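Local coordinates for YfkN protein (Bacillus subtilis subsp. subtilis, PDB 3GVE) that belongs to the calcineurin-like phosphoesterase family and carries a manganese and a magnesium ion side by side in one metal centre, at residues H21-Y30 / L65-E73; L40-R51 / S94-D102. One frame throughout, in Å; residues are numbered along the deposited sequence.

Contact 1 of 2, residues H21-Y30 / L65-E73; sequences HANMMDYDYY and LIQGNPLGE. With MN (manganese (II) ion), chain C.
Two loops meet where His21 and Ala22 run beside Leu65 and Ile66, with the CA atoms of His21 and Leu65 4.6 Å apart, and a weak backbone bond from Ala22 N to Leu65 O (2.8 Å, 125° at the hydrogen) marks the closest backbone approach. The imidazole of His21 works at both of its nitrogens. NE2 binds the manganese ion at 2.2 Å, in a shell with two waters and Asp19, Asp64 and His251, while ND1 donates to Gln67 O at 2.9 Å. That carbonyl oxygen lies at the ring edge, only 13° out of the ring plane, so this second-shell bond restrains the ring's rotation and is consistent with holding NE2 toward the metal. A CA-H contact from His21 to the same Gln67 O adds to the grip.

Further along, the side chain of Asn69, the N-cap residue of helix 70-85, packs against Ala22, its CG 3.8 Å from Ala22 CB, with its amide nearly perpendicular (85°) to the ring of Tyr29. Tyr29 then slides past Pro70 in the opposite direction, CB to CG 3.7 Å, and carries its OH to within 3.5 Å of Leu71 CD1; the hydroxyl is hydrogen-bonded to His332 ND1. Tyr30 crosses Pro70 at a slant, its CZ 3.7 Å from Pro70 CD.

Around this contact, helix 91-98 packs Ile92 against Ala22, Leu65 and Leu71, and helix 322-340 meets Tyr29 and Pro70 through Thr335 and Val339. The start of helix 70-85 thus touches both helices, the loop before strand 27-28 and the residues just after it.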
loop_
_atom_site.group_PDB
_atom_site.type_symbol
_atom_site.label_atom_id
_atom_site.label_comp_id
_atom_site.label_asym_id
_atom_site.label_seq_id
_atom_site.Cartn_x
_atom_site.Cartn_y
_atom_site.Cartn_z
ATOM N N HIS A 21 -3.742 -7.072 -7.142
ATOM C CA HIS A 21 -3.228 -5.725 -7.377
ATOM C C HIS A 21 -1.964 -5.765 -8.251
ATOM O O HIS A 21 -0.965 -5.116 -7.973
ATOM C CB HIS A 21 -3.002 -4.987 -6.040
ATOM C CG HIS A 21 -4.253 -4.396 -5.462
ATOM N ND1 HIS A 21 -4.909 -3.342 -6.050
ATOM C CD2 HIS A 21 -4.978 -4.726 -4.367
ATOM C CE1 HIS A 21 -5.976 -3.040 -5.336
ATOM N NE2 HIS A 21 -6.050 -3.867 -4.313
ATOM N N ALA A 22 -2.045 -6.560 -9.313
ATOM C CA ALA A 22 -1.004 -6.632 -10.367
ATOM C C ALA A 22 0.321 -7.229 -9.904
ATOM O O ALA A 22 1.309 -7.189 -10.615
ATOM C CB ALA A 22 -0.776 -5.258 -11.030
ATOM N N ASN A 23 0.317 -7.804 -8.713
ATOM C CA ASN A 23 1.492 -8.517 -8.205
ATOM C C ASN A 23 1.582 -9.935 -8.784
ATOM O O ASN A 23 1.184 -10.903 -8.159
ATOM C CB ASN A 23 1.492 -8.535 -6.665
ATOM C CG ASN A 23 1.548 -7.137 -6.063
ATOM O OD1 ASN A 23 0.613 -6.677 -5.426
ATOM N ND2 ASN A 23 2.626 -6.463 -6.286
HETATM N N MSE A 24 2.122 -10.009 -9.994
HETATM C CA MSE A 24 2.322 -11.266 -10.721
HETATM C C MSE A 24 3.517 -12.014 -10.146
HETATM O O MSE A 24 3.405 -13.144 -9.727
HETATM C CB MSE A 24 2.541 -10.988 -12.209
HETATM C CG MSE A 24 1.302 -10.368 -12.883
HETATM SE SE MSE A 24 -0.242 -11.544 -12.953
HETATM C CE MSE A 24 -1.266 -10.752 -11.443
HETATM N N MSE A 25 4.658 -11.347 -10.153
HETATM C CA MSE A 25 5.869 -11.886 -9.559
HETATM C C MSE A 25 5.910 -11.635 -8.055
HETATM O O MSE A 25 5.237 -10.757 -7.543
HETATM C CB MSE A 25 7.093 -11.262 -10.217
HETATM C CG MSE A 25 7.242 -11.611 -11.684
HETATM SE SE MSE A 25 7.606 -13.519 -11.991
HETATM C CE MSE A 25 9.546 -13.431 -11.749
ATOM N N ASP A 26 6.738 -12.404 -7.359
ATOM C CA ASP A 26 6.993 -12.146 -5.947
ATOM C C ASP A 26 8.098 -11.079 -5.876
ATOM O O ASP A 26 9.254 -11.360 -5.554
ATOM C CB ASP A 26 7.333 -13.442 -5.179
ATOM C CG ASP A 26 8.477 -14.251 -5.796
ATOM O OD1 ASP A 26 8.783 -14.087 -6.982
ATOM O OD2 ASP A 26 9.027 -15.089 -5.067
ATOM N N TYR A 27 7.716 -9.854 -6.208
ATOM C CA TYR A 27 8.654 -8.767 -6.489
ATOM C C TYR A 27 8.110 -7.405 -6.073
ATOM O O TYR A 27 6.976 -7.058 -6.369
ATOM C CB TYR A 27 8.993 -8.754 -7.986
ATOM C CG TYR A 27 10.312 -8.072 -8.293
ATOM C CD1 TYR A 27 11.510 -8.776 -8.226
ATOM C CD2 TYR A 27 10.362 -6.728 -8.618
ATOM C CE1 TYR A 27 12.710 -8.155 -8.489
ATOM C CE2 TYR A 27 11.571 -6.105 -8.896
ATOM C CZ TYR A 27 12.727 -6.836 -8.822
ATOM O OH TYR A 27 13.946 -6.241 -9.065
ATOM N N ASP A 28 8.952 -6.637 -5.394
ATOM C CA ASP A 28 8.666 -5.271 -4.992
ATOM C C ASP A 28 9.350 -4.335 -5.989
ATOM O O ASP A 28 10.564 -4.195 -5.977
ATOM C CB ASP A 28 9.207 -5.045 -3.560
ATOM C CG ASP A 28 9.088 -3.607 -3.090
ATOM O OD1 ASP A 28 8.490 -2.792 -3.767
ATOM O OD2 ASP A 28 9.617 -3.309 -2.015
ATOM N N TYR A 29 8.577 -3.706 -6.858
ATOM C CA TYR A 29 9.146 -2.816 -7.868
ATOM C C TYR A 29 9.687 -1.515 -7.284
ATOM O O TYR A 29 10.496 -0.865 -7.918
ATOM C CB TYR A 29 8.141 -2.474 -8.981
ATOM C CG TYR A 29 7.755 -3.659 -9.859
ATOM C CD1 TYR A 29 8.640 -4.179 -10.795
ATOM C CD2 TYR A 29 6.509 -4.265 -9.726
ATOM C CE1 TYR A 29 8.297 -5.259 -11.569
ATOM C CE2 TYR A 29 6.164 -5.337 -10.501
ATOM C CZ TYR A 29 7.060 -5.833 -11.422
ATOM O OH TYR A 29 6.725 -6.914 -12.194
ATOM N N TYR A 30 9.204 -1.132 -6.109
ATOM C CA TYR A 30 9.639 0.115 -5.473
ATOM C C TYR A 30 11.015 -0.035 -4.846
ATOM O O TYR A 30 11.890 0.743 -5.186
ATOM C CB TYR A 30 8.618 0.604 -4.443
ATOM C CG TYR A 30 7.199 0.527 -4.955
ATOM C CD1 TYR A 30 6.363 -0.459 -4.517
ATOM C CD2 TYR A 30 6.711 1.434 -5.885
ATOM C CE1 TYR A 30 5.071 -0.560 -4.986
ATOM C CE2 TYR A 30 5.410 1.336 -6.364
ATOM C CZ TYR A 30 4.604 0.337 -5.899
ATOM O OH TYR A 30 3.313 0.217 -6.338
ATOM N N LEU A 65 -7.444 -6.564 -9.496
ATOM C CA LEU A 65 -6.469 -7.442 -10.143
ATOM C C LEU A 65 -5.446 -6.714 -11.029
ATOM O O LEU A 65 -4.271 -7.016 -10.977
ATOM C CB LEU A 65 -7.222 -8.481 -10.980
ATOM C CG LEU A 65 -6.368 -9.336 -11.920
ATOM C CD1 LEU A 65 -5.486 -10.263 -11.125
ATOM C CD2 LEU A 65 -7.281 -10.136 -12.887
ATOM N N ILE A 66 -5.910 -5.777 -11.844
ATOM C CA ILE A 66 -5.090 -5.228 -12.912
ATOM C C ILE A 66 -4.359 -3.936 -12.576
ATOM O O ILE A 66 -3.608 -3.425 -13.394
ATOM C CB ILE A 66 -5.929 -5.015 -14.199
ATOM C CG1 ILE A 66 -6.912 -3.844 -14.026
ATOM C CG2 ILE A 66 -6.630 -6.309 -14.598
ATOM C CD1 ILE A 66 -7.700 -3.501 -15.291
ATOM N N GLN A 67 -4.580 -3.411 -11.381
ATOM C CA GLN A 67 -4.025 -2.124 -10.972
ATOM C C GLN A 67 -3.389 -2.227 -9.600
ATOM O O GLN A 67 -3.841 -2.975 -8.760
ATOM C CB GLN A 67 -5.153 -1.090 -10.917
ATOM C CG GLN A 67 -4.680 0.347 -10.692
ATOM C CD GLN A 67 -4.397 0.712 -9.232
ATOM O OE1 GLN A 67 -3.680 1.669 -8.957
ATOM N NE2 GLN A 67 -4.973 -0.012 -8.320
ATOM N N GLY A 68 -2.337 -1.456 -9.385
ATOM C CA GLY A 68 -1.781 -1.293 -8.055
ATOM C C GLY A 68 -0.279 -1.117 -7.966
ATOM O O GLY A 68 0.227 -0.552 -7.020
ATOM N N ASN A 69 0.436 -1.626 -8.959
ATOM C CA ASN A 69 1.900 -1.535 -8.973
ATOM C C ASN A 69 2.421 -1.089 -10.343
ATOM O O ASN A 69 1.640 -0.846 -11.226
ATOM C CB ASN A 69 2.556 -2.824 -8.445
ATOM C CG ASN A 69 2.450 -4.009 -9.404
ATOM O OD1 ASN A 69 2.739 -5.145 -9.036
ATOM N ND2 ASN A 69 2.081 -3.745 -10.621
ATOM N N PRO A 70 3.735 -0.972 -10.523
ATOM C CA PRO A 70 4.252 -0.502 -11.816
ATOM C C PRO A 70 4.014 -1.445 -13.002
ATOM O O PRO A 70 4.038 -0.979 -14.114
ATOM C CB PRO A 70 5.748 -0.301 -11.535
ATOM C CG PRO A 70 5.764 0.102 -10.105
ATOM C CD PRO A 70 4.736 -0.794 -9.454
ATOM N N LEU A 71 3.765 -2.727 -12.765
ATOM C CA LEU A 71 3.426 -3.633 -13.860
ATOM C C LEU A 71 2.061 -3.267 -14.448
ATOM O O LEU A 71 1.894 -3.243 -15.648
ATOM C CB LEU A 71 3.470 -5.096 -13.404
ATOM C CG LEU A 71 3.225 -6.098 -14.533
ATOM C CD1 LEU A 71 4.079 -7.353 -14.375
ATOM C CD2 LEU A 71 1.754 -6.438 -14.697
ATOM N N GLY A 72 1.107 -2.939 -13.586
ATOM C CA GLY A 72 -0.186 -2.470 -14.044
ATOM C C GLY A 72 -0.072 -1.154 -14.796
ATOM O O GLY A 72 -0.765 -0.934 -15.773
ATOM N N GLU A 73 0.809 -0.280 -14.315
ATOM C CA GLU A 73 1.087 1.007 -14.973
ATOM C C GLU A 73 1.729 0.787 -16.337
ATOM O O GLU A 73 1.388 1.430 -17.299
ATOM C CB GLU A 73 2.076 1.830 -14.152
ATOM C CG GLU A 73 1.543 2.439 -12.927
ATOM C CD GLU A 73 2.670 3.038 -12.069
ATOM O OE1 GLU A 73 2.427 3.216 -10.876
ATOM O OE2 GLU A 73 3.795 3.298 -12.576
HETATM MN MN MN C . -7.840 -3.834 -2.974
HETATM O O HOH W 1 -9.539 -2.976 -1.865
HETATM O O HOH W 2 -7.293 -1.663 -2.790
#

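Contact 2 of 2, residues L40-R51 / S94-D102; sequences LARTAQLIQKHR and SVMNALKYD
Leu40 and Leu99 point their side chains at each other tip to tip, CD2 of Leu40 lying 4.0 Å from CD1 of Leu99. Leu40 has CG anti to its backbone nitrogen (chi1 -172°), which directs its two methyls toward the 94-102 segment. There the branches part: CD2 comes within 3.6 Å of the selenium of selenomethionine Met96, the two side chains meeting at a slant, and also slides past Val95, whereas CD1 passes alongside the hydroxyl end of Tyr101. Ile47 crosses Tyr101 at about a right angle, touching the same hydroxyl with CD1. One turn along from Leu40, Ala44 CB rests on the other methyl of Leu99, CD2, at 4.0 Å.

The polar part lies at Arg51. Its chain, extended from CG to NE, presents the guanidinium end-on to Leu99 O, with NH1 at 2.8 Å and NH2 at 3.2 Å from that oxygen. The acceptor is just 2° out of the guanidinium plane, and the NH1 bond is the straighter (160°). NH2 shares its hydrogens among Leu99 O, Lys100 O (a weak bond) and water 3. Water 3 also lies 2.7 Å from Asp102 OD2, an oxygen that accepts from Leu59 N as well. The arginine thus grips carbonyls just past the C-terminal end of helix 91-98, where Lys100, with positive phi, completes a Schellman motif.

Leu59 of strand 57-61 touches Tyr101 and Arg51, and Tyr101 OH is hydrogen-bonded to Thr17 of strand 9-17. Helix 322-340 meets Ala44 through Val324, while strand 286-297 meets Ile47 through Leu287.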
loop_
_atom_site.group_PDB
_atom_site.type_symbol
_atom_site.label_atom_id
_atom_site.label_comp_id
_atom_site.label_asym_id
_atom_site.label_seq_id
_atom_site.Cartn_x
_atom_site.Cartn_y
_atom_site.Cartn_z
ATOM N N LEU A 40 1.283 -13.657 -7.204
ATOM C CA LEU A 40 0.556 -14.753 -7.830
ATOM C C LEU A 40 1.474 -15.918 -8.216
ATOM O O LEU A 40 1.053 -17.040 -8.199
ATOM C CB LEU A 40 -0.238 -14.238 -9.032
ATOM C CG LEU A 40 -1.213 -15.221 -9.701
ATOM C CD1 LEU A 40 -2.160 -15.875 -8.696
ATOM C CD2 LEU A 40 -1.970 -14.496 -10.805
ATOM N N ALA A 41 2.732 -15.629 -8.528
ATOM C CA ALA A 41 3.687 -16.692 -8.806
ATOM C C ALA A 41 3.810 -17.676 -7.632
ATOM O O ALA A 41 4.049 -18.843 -7.852
ATOM C CB ALA A 41 5.049 -16.113 -9.174
ATOM N N ARG A 42 3.632 -17.198 -6.403
ATOM C CA ARG A 42 3.606 -18.070 -5.229
ATOM C C ARG A 42 2.219 -18.650 -4.969
ATOM O O ARG A 42 2.095 -19.810 -4.706
ATOM C CB ARG A 42 4.156 -17.342 -3.992
ATOM C CG ARG A 42 5.672 -17.207 -4.071
ATOM C CD ARG A 42 6.277 -16.377 -2.954
ATOM N NE ARG A 42 7.743 -16.442 -3.026
ATOM C CZ ARG A 42 8.488 -17.319 -2.371
ATOM N NH1 ARG A 42 7.951 -18.202 -1.541
ATOM N NH2 ARG A 42 9.798 -17.287 -2.526
ATOM N N THR A 43 1.179 -17.835 -5.083
ATOM C CA THR A 43 -0.177 -18.337 -4.842
ATOM C C THR A 43 -0.527 -19.493 -5.776
ATOM O O THR A 43 -1.229 -20.407 -5.389
ATOM C CB THR A 43 -1.237 -17.222 -5.018
ATOM O OG1 THR A 43 -0.662 -15.957 -4.704
ATOM C CG2 THR A 43 -2.473 -17.480 -4.141
ATOM N N ALA A 44 -0.019 -19.425 -7.000
ATOM C CA ALA A 44 -0.281 -20.437 -8.005
ATOM C C ALA A 44 0.242 -21.816 -7.592
ATOM O O ALA A 44 -0.234 -22.804 -8.082
ATOM C CB ALA A 44 0.294 -20.002 -9.358
ATOM N N GLN A 45 1.200 -21.856 -6.668
ATOM C CA GLN A 45 1.686 -23.128 -6.152
ATOM C C GLN A 45 0.624 -23.760 -5.268
ATOM O O GLN A 45 0.445 -24.953 -5.317
ATOM C CB GLN A 45 3.017 -22.959 -5.401
ATOM C CG GLN A 45 4.147 -22.360 -6.245
ATOM C CD GLN A 45 4.668 -23.287 -7.314
ATOM O OE1 GLN A 45 3.943 -23.742 -8.163
ATOM N NE2 GLN A 45 5.970 -23.535 -7.281
ATOM N N LEU A 46 -0.096 -22.946 -4.493
ATOM C CA LEU A 46 -1.240 -23.456 -3.728
ATOM C C LEU A 46 -2.370 -23.907 -4.650
ATOM O O LEU A 46 -3.036 -24.885 -4.388
ATOM C CB LEU A 46 -1.785 -22.412 -2.753
ATOM C CG LEU A 46 -0.841 -21.939 -1.652
ATOM C CD1 LEU A 46 -1.536 -20.873 -0.797
ATOM C CD2 LEU A 46 -0.377 -23.104 -0.781
ATOM N N ILE A 47 -2.580 -23.157 -5.725
ATOM C CA ILE A 47 -3.623 -23.507 -6.693
ATOM C C ILE A 47 -3.349 -24.922 -7.247
ATOM O O ILE A 47 -4.231 -25.747 -7.313
ATOM C CB ILE A 47 -3.723 -22.456 -7.844
ATOM C CG1 ILE A 47 -4.241 -21.106 -7.297
ATOM C CG2 ILE A 47 -4.590 -22.992 -8.996
ATOM C CD1 ILE A 47 -4.175 -19.942 -8.263
ATOM N N GLN A 48 -2.110 -25.163 -7.665
ATOM C CA GLN A 48 -1.713 -26.446 -8.228
ATOM C C GLN A 48 -1.926 -27.554 -7.203
ATOM O O GLN A 48 -2.479 -28.592 -7.516
ATOM C CB GLN A 48 -0.244 -26.430 -8.671
ATOM C CG GLN A 48 0.154 -27.729 -9.378
ATOM C CD GLN A 48 1.561 -27.725 -9.896
ATOM O OE1 GLN A 48 2.060 -26.719 -10.390
ATOM N NE2 GLN A 48 2.202 -28.878 -9.821
ATOM N N LYS A 49 -1.503 -27.307 -5.977
ATOM C CA LYS A 49 -1.672 -28.307 -4.935
ATOM C C LYS A 49 -3.146 -28.687 -4.724
ATOM O O LYS A 49 -3.492 -29.849 -4.656
ATOM C CB LYS A 49 -1.071 -27.834 -3.619
ATOM C CG LYS A 49 -1.376 -28.793 -2.480
ATOM C CD LYS A 49 -0.648 -28.397 -1.259
ATOM C CE LYS A 49 -1.358 -27.295 -0.522
ATOM N NZ LYS A 49 -0.922 -27.283 0.882
ATOM N N HIS A 50 -4.017 -27.686 -4.621
ATOM C CA HIS A 50 -5.426 -27.964 -4.400
ATOM C C HIS A 50 -6.076 -28.647 -5.602
ATOM O O HIS A 50 -6.886 -29.537 -5.436
ATOM C CB HIS A 50 -6.139 -26.687 -3.962
ATOM C CG HIS A 50 -5.894 -26.355 -2.534
ATOM N ND1 HIS A 50 -6.684 -26.842 -1.518
ATOM C CD2 HIS A 50 -4.918 -25.634 -1.943
ATOM C CE1 HIS A 50 -6.209 -26.420 -0.364
ATOM N NE2 HIS A 50 -5.137 -25.686 -0.593
ATOM N N ARG A 51 -5.679 -28.261 -6.807
ATOM C CA ARG A 51 -6.176 -28.923 -8.006
ATOM C C ARG A 51 -5.823 -30.418 -7.993
ATOM O O ARG A 51 -6.596 -31.231 -8.445
ATOM C CB ARG A 51 -5.652 -28.249 -9.282
ATOM C CG ARG A 51 -6.457 -27.014 -9.700
ATOM C CD ARG A 51 -5.906 -26.388 -10.966
ATOM N NE ARG A 51 -6.925 -25.572 -11.620
ATOM C CZ ARG A 51 -6.680 -24.490 -12.343
ATOM N NH1 ARG A 51 -5.451 -24.039 -12.499
ATOM N NH2 ARG A 51 -7.680 -23.861 -12.932
ATOM N N SER A 94 -3.256 -12.528 -19.560
ATOM C CA SER A 94 -2.500 -13.710 -20.086
ATOM C C SER A 94 -2.108 -14.669 -19.005
ATOM O O SER A 94 -2.160 -15.882 -19.227
ATOM C CB SER A 94 -1.264 -13.281 -20.841
ATOM O OG SER A 94 -1.578 -12.387 -21.895
ATOM N N VAL A 95 -1.707 -14.157 -17.843
ATOM C CA VAL A 95 -1.384 -15.054 -16.717
ATOM C C VAL A 95 -2.616 -15.836 -16.239
ATOM O O VAL A 95 -2.595 -17.030 -16.001
ATOM C CB VAL A 95 -0.762 -14.273 -15.521
ATOM C CG1 VAL A 95 -0.567 -15.147 -14.337
ATOM C CG2 VAL A 95 0.616 -13.684 -15.959
HETATM N N MSE A 96 -3.731 -15.122 -16.103
HETATM C CA MSE A 96 -4.999 -15.726 -15.661
HETATM C C MSE A 96 -5.493 -16.813 -16.642
HETATM O O MSE A 96 -6.013 -17.827 -16.255
HETATM C CB MSE A 96 -6.100 -14.662 -15.465
HETATM C CG MSE A 96 -5.688 -13.431 -14.636
HETATM SE SE MSE A 96 -4.804 -13.785 -12.930
HETATM C CE MSE A 96 -6.391 -13.928 -11.778
ATOM N N ASN A 97 -5.258 -16.577 -17.927
ATOM C CA ASN A 97 -5.615 -17.475 -19.005
ATOM C C ASN A 97 -4.739 -18.738 -18.868
ATOM O O ASN A 97 -5.191 -19.865 -18.964
ATOM C CB ASN A 97 -5.408 -16.839 -20.380
ATOM C CG ASN A 97 -6.538 -15.855 -20.752
ATOM O OD1 ASN A 97 -7.595 -15.817 -20.110
ATOM N ND2 ASN A 97 -6.309 -15.111 -21.801
ATOM N N ALA A 98 -3.454 -18.509 -18.620
ATOM C CA ALA A 98 -2.490 -19.604 -18.500
ATOM C C ALA A 98 -2.783 -20.484 -17.288
ATOM O O ALA A 98 -2.559 -21.671 -17.327
ATOM C CB ALA A 98 -1.063 -19.070 -18.455
ATOM N N LEU A 99 -3.288 -19.886 -16.216
ATOM C CA LEU A 99 -3.677 -20.614 -14.999
ATOM C C LEU A 99 -5.090 -21.202 -15.102
ATOM O O LEU A 99 -5.572 -21.848 -14.185
ATOM C CB LEU A 99 -3.600 -19.692 -13.780
ATOM C CG LEU A 99 -2.207 -19.248 -13.332
ATOM C CD1 LEU A 99 -2.281 -18.262 -12.181
ATOM C CD2 LEU A 99 -1.384 -20.474 -12.928
ATOM N N LYS A 100 -5.738 -20.945 -16.228
ATOM C CA LYS A 100 -7.060 -21.504 -16.518
ATOM C C LYS A 100 -8.102 -21.099 -15.456
ATOM O O LYS A 100 -8.831 -21.920 -14.926
ATOM C CB LYS A 100 -6.979 -23.031 -16.725
ATOM C CG LYS A 100 -6.122 -23.389 -17.932
ATOM C CD LYS A 100 -6.027 -24.894 -18.126
ATOM C CE LYS A 100 -5.112 -25.223 -19.294
ATOM N NZ LYS A 100 -5.449 -26.560 -19.887
ATOM N N TYR A 101 -8.172 -19.805 -15.165
ATOM C CA TYR A 101 -9.265 -19.291 -14.338
ATOM C C TYR A 101 -10.602 -19.578 -15.015
ATOM O O TYR A 101 -10.701 -19.551 -16.231
ATOM C CB TYR A 101 -9.112 -17.794 -14.115
ATOM C CG TYR A 101 -8.286 -17.459 -12.894
ATOM C CD1 TYR A 101 -6.898 -17.572 -12.922
ATOM C CD2 TYR A 101 -8.890 -17.042 -11.715
ATOM C CE1 TYR A 101 -6.137 -17.270 -11.807
ATOM C CE2 TYR A 101 -8.129 -16.727 -10.585
ATOM C CZ TYR A 101 -6.757 -16.867 -10.640
ATOM O OH TYR A 101 -5.975 -16.573 -9.556
ATOM N N ASP A 102 -11.615 -19.838 -14.202
ATOM C CA ASP A 102 -12.969 -20.099 -14.698
ATOM C C ASP A 102 -13.863 -18.846 -14.726
ATOM O O ASP A 102 -14.810 -18.796 -15.479
ATOM C CB ASP A 102 -13.628 -21.202 -13.864
ATOM C CG ASP A 102 -12.890 -22.526 -13.970
ATOM O OD1 ASP A 102 -12.928 -23.123 -15.048
ATOM O OD2 ASP A 102 -12.271 -22.927 -12.989
HETATM O O HOH W 3 -10.528 -24.979 -12.828
#

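From the N terminus, the chain leaves strand 9-17, passes 21-30, forms helix 40-53 and strand 57-61, and returns at 65-73, where contact 1 closes a loop of 34 intervening residues. After helix 70-85 it reaches helix 91-98, and contact 2 closes a second loop, of 42, between 40-51 and 94-102. The segments alternate, so these loops cross. The contact centres lie 16 Å apart, yet the contacts touch: Asp26 OD2 and Arg42 NE form a salt bridge at 2.8 Å, and Met24 SE packs on Val95 CB at 3.8 Å. Contact 1 ties the manganese-binding loop to the start of helix 70-85; contact 2 joins helices 40-53 and 91-98 over strand 57-61.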